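Local coordinates for Thiol:disulfide interchange protein DsbA (Pseudomonas aeruginosa, PDB 4ZL8), which probably transfers its redox-active disulfide to other proteins, introducing disulfide bonds in the periplasm as a member of the DsbA subfamily of thioredoxin-fold oxidoreductases, at residues V21-P24 against G25-E28; Y181-E184 against K185-A189. The protein carries 1 engineered substitution. One frame throughout, in Å; residues are numbered along the deposited sequence. Where two conformers were deposited one is given.

Contact 1. Residues V21-P24 against G25-E28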
# COMPACT_ATOMS: atom_id res chain seq x y z
N VAL A 21 -10.98 -9.34 3.00
CA VAL A 21 -10.70 -8.06 2.34
C VAL A 21 -11.19 -6.88 3.19
O VAL A 21 -12.06 -7.02 4.02
CB VAL A 21 -11.30 -7.98 0.93
CG1 VAL A 21 -10.73 -9.09 0.04
CG2 VAL A 21 -12.84 -8.05 0.96
N SER A 22 -10.61 -5.71 2.95
CA SER A 22 -10.87 -4.55 3.78
C SER A 22 -12.26 -3.96 3.56
O SER A 22 -12.83 -3.37 4.48
CB SER A 22 -9.80 -3.48 3.54
OG SER A 22 -9.71 -3.08 2.20
N GLN A 23 -12.79 -4.12 2.36
CA GLN A 23 -14.13 -3.65 2.04
C GLN A 23 -14.92 -4.77 1.39
O GLN A 23 -14.95 -4.90 0.16
CB GLN A 23 -14.06 -2.44 1.14
CG GLN A 23 -13.59 -1.18 1.85
CD GLN A 23 -13.63 0.08 1.00
OE1 GLN A 23 -13.15 1.13 1.44
NE2 GLN A 23 -14.19 -0.00 -0.21
N PRO A 24 -15.58 -5.60 2.21
CA PRO A 24 -16.37 -6.69 1.65
C PRO A 24 -17.35 -6.18 0.61
O PRO A 24 -18.01 -5.13 0.80
CB PRO A 24 -17.07 -7.28 2.86
CG PRO A 24 -16.10 -7.01 3.98
CD PRO A 24 -15.51 -5.67 3.68
N GLY A 25 -17.43 -6.93 -0.47
CA GLY A 25 -18.30 -6.58 -1.57
C GLY A 25 -17.58 -5.96 -2.74
O GLY A 25 -18.14 -5.87 -3.83
N LYS A 26 -16.36 -5.50 -2.52
CA LYS A 26 -15.51 -5.02 -3.60
C LYS A 26 -14.33 -5.92 -3.80
O LYS A 26 -13.85 -6.57 -2.86
CB LYS A 26 -15.03 -3.60 -3.33
CG LYS A 26 -16.18 -2.60 -3.35
CD LYS A 26 -15.71 -1.16 -3.36
CE LYS A 26 -16.89 -0.24 -3.56
NZ LYS A 26 -16.45 1.18 -3.56
N ILE A 27 -13.85 -5.95 -5.03
CA ILE A 27 -12.67 -6.70 -5.36
C ILE A 27 -11.46 -5.90 -4.91
O ILE A 27 -11.22 -4.80 -5.40
CB ILE A 27 -12.58 -7.00 -6.86
CG1 ILE A 27 -13.82 -7.78 -7.31
CG2 ILE A 27 -11.29 -7.74 -7.18
CD1 ILE A 27 -14.02 -7.78 -8.81
N GLU A 28 -10.75 -6.42 -3.92
CA GLU A 28 -9.64 -5.67 -3.35
C GLU A 28 -8.36 -5.75 -4.20
O GLU A 28 -8.05 -6.80 -4.76
CB GLU A 28 -9.34 -6.22 -1.96
CG GLU A 28 -8.57 -5.24 -1.08
CD GLU A 28 -8.14 -5.85 0.25
OE1 GLU A 28 -7.70 -7.02 0.26
OE2 GLU A 28 -8.28 -5.15 1.28
O HOH W 1 -12.41 -4.95 -0.95
O HOH W 2 -14.31 1.95 -2.04
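Ser22 and Glu28 clasp the two arms of a type II beta turn, Gln23 to Lys26, through which the chain enters strand 27-33 of the thioredoxin fold. The turn is closed by Lys26 N, which gives its hydrogen to Gln23 O at 3.1 Å. Pro24 suits the second position, where its ring fixes the phi of -53° that the turn needs. Gly25 follows with a positive phi, 102°, where a side chain would collide with the carbonyl oxygen of Pro24.

Glu28 has its CG anti to the backbone N (chi1 -159°) and its chain runs on extended, carrying the carboxylate back across the mouth of the loop. There OE2 takes two hydrogen bonds from one residue: Ser22 OG reaches it at 2.7 Å on the anti side, close to the carboxylate plane, while Ser22 N comes from well above that plane at 2.9 Å. A serine fits because its short hydroxyl, set between its backbone N and carbonyl carbon, can bind the same oxygen as its own amide. Two donors on one oxygen should help to keep the carboxylate negatively charged. Val21 runs antiparallel to the Glu28 side chain, its CG1 3.8 Å from Glu28 CB and so covering the aliphatic part of the acid.

Nearer the turn, Gln23 and Lys26 run alongside each other as extended chains, with NE2 of Gln23 3.7 Å from CD of Lys26. One water accepts from both Gln23 NE2 and Lys26 NZ; another, inside the loop, donates to Gln23 O and, at 2.9 Å, to Lys26 O.

Contact 2. Residues Y181-E184 against K185-A189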
# COMPACT_ATOMS: atom_id res chain seq x y z
N TYR A 181 -6.36 -8.90 -15.06
CA TYR A 181 -6.78 -10.27 -15.32
C TYR A 181 -7.40 -10.91 -14.08
O TYR A 181 -8.46 -11.53 -14.14
CB TYR A 181 -5.56 -11.06 -15.80
CG TYR A 181 -5.72 -12.54 -15.96
CD1 TYR A 181 -6.07 -13.10 -17.18
CD2 TYR A 181 -5.46 -13.39 -14.89
CE1 TYR A 181 -6.17 -14.47 -17.33
CE2 TYR A 181 -5.55 -14.75 -15.02
CZ TYR A 181 -5.90 -15.29 -16.24
OH TYR A 181 -5.97 -16.66 -16.37
N LEU A 182 -6.74 -10.74 -12.94
CA LEU A 182 -7.21 -11.34 -11.70
C LEU A 182 -8.47 -10.65 -11.18
O LEU A 182 -9.36 -11.29 -10.60
CB LEU A 182 -6.09 -11.35 -10.66
CG LEU A 182 -4.94 -12.27 -11.08
CD1 LEU A 182 -3.74 -12.00 -10.15
CD2 LEU A 182 -5.30 -13.73 -11.08
N ILE A 183 -8.58 -9.36 -11.41
CA ILE A 183 -9.82 -8.65 -11.11
C ILE A 183 -10.97 -9.23 -11.93
O ILE A 183 -12.05 -9.52 -11.38
CB ILE A 183 -9.69 -7.13 -11.36
CG1 ILE A 183 -8.76 -6.48 -10.33
CG2 ILE A 183 -11.05 -6.47 -11.32
CD1 ILE A 183 -8.28 -5.13 -10.74
N GLU A 184 -10.78 -9.45 -13.23
CA GLU A 184 -11.82 -10.08 -14.04
C GLU A 184 -12.16 -11.48 -13.55
O GLU A 184 -13.32 -11.88 -13.55
CB GLU A 184 -11.41 -10.12 -15.52
CG GLU A 184 -11.29 -8.74 -16.18
CD GLU A 184 -12.59 -8.01 -16.38
OE1 GLU A 184 -13.69 -8.57 -16.18
OE2 GLU A 184 -12.51 -6.82 -16.75
N LYS A 185 -11.16 -12.23 -13.11
CA LYS A 185 -11.37 -13.57 -12.60
C LYS A 185 -12.34 -13.51 -11.41
O LYS A 185 -13.30 -14.29 -11.31
CB LYS A 185 -10.03 -14.18 -12.19
CG LYS A 185 -10.11 -15.59 -11.65
CD LYS A 185 -8.72 -16.15 -11.38
CE LYS A 185 -8.73 -17.56 -10.78
NZ LYS A 185 -9.12 -18.61 -11.75
N GLU A 186 -12.08 -12.56 -10.52
CA GLU A 186 -12.89 -12.44 -9.32
C GLU A 186 -14.28 -11.88 -9.65
O GLU A 186 -15.26 -12.27 -9.01
CB GLU A 186 -12.17 -11.58 -8.29
CG GLU A 186 -10.93 -12.23 -7.71
CD GLU A 186 -11.27 -13.52 -7.03
OE1 GLU A 186 -11.02 -14.59 -7.61
OE2 GLU A 186 -11.86 -13.45 -5.94
N ARG A 187 -14.38 -10.99 -10.63
CA ARG A 187 -15.69 -10.47 -11.03
C ARG A 187 -16.57 -11.57 -11.61
O ARG A 187 -17.79 -11.56 -11.42
CB ARG A 187 -15.53 -9.32 -12.04
CG ARG A 187 -16.83 -8.60 -12.34
CD ARG A 187 -16.63 -7.40 -13.24
NE ARG A 187 -15.90 -6.32 -12.57
CZ ARG A 187 -14.68 -5.88 -12.89
NH1 ARG A 187 -13.98 -6.40 -13.91
NH2 ARG A 187 -14.15 -4.89 -12.20
N ALA A 188 -15.97 -12.51 -12.32
CA ALA A 188 -16.71 -13.61 -12.92
C ALA A 188 -17.13 -14.67 -11.91
O ALA A 188 -17.99 -15.50 -12.21
CB ALA A 188 -15.87 -14.23 -14.02
N ALA A 189 -16.52 -14.67 -10.73
CA ALA A 189 -16.75 -15.74 -9.76
C ALA A 189 -18.12 -15.67 -9.09
O ALA A 189 -18.67 -14.60 -8.84
CB ALA A 189 -15.67 -15.71 -8.70
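Arg187 reaches back over the preceding turn of helix 172-188, the last helix of this thioredoxin fold, to meet Ile183 and Glu184. Its CB sits 3.5 Å from Ile183 O, the carbonyl that also accepts the Arg187 backbone N in one of four successive i to i+4 bonds. From there CG leaves anti to the backbone N (chi1 -172°), and the chain stays extended through CD until a bend at chi3 swings the guanidinium toward the earlier turn. NE is turned to a partner elsewhere, Asp57, in a salt bridge. At the tip, NH2, which has a hydrogen bond elsewhere in the structure, lies 3.6 Å from the methyl CG2 of Ile183, an oblique approach, while NH1 forms a salt bridge with Glu184 OE1 at 3.2 Å.

Arginine suits this place because its long aliphatic stem and broad charged end can serve two acids and still pass over a branched hydrophobic neighbour. Glu184, three residues earlier, leaves the helix in the same direction as Arg187, and a bend at its chi2 brings the carboxylate to the edge of the guanidinium. The two planes are 66° apart, so the pair is not a flat, two-pronged one. Instead the single nitrogen NH1 faces the whole carboxylate, with Glu184 OE2 also 3.2 Å away.

Contact 1 comes first along the chain, at the turn leading into strand 27-33, and contact 2 lies near the end of the chain, in the closing turns of helix 172-188. Their centres are 13 Å apart, on the same side of the molecule's centre. Ile27 joins them: turned away from its own loop, its CD1 packs 3.7 Å from Ile183 O and its CG2 lies near Glu186 CB. The C-terminal helix thus covers the beginning of strand 27-33, an inner strand lying between 155-158 and 58-64 in the mixed sheet. Asn159 bonds to both contacts: its OD1 accepts from Glu28 N and its ND2 donates to Glu186 OE2.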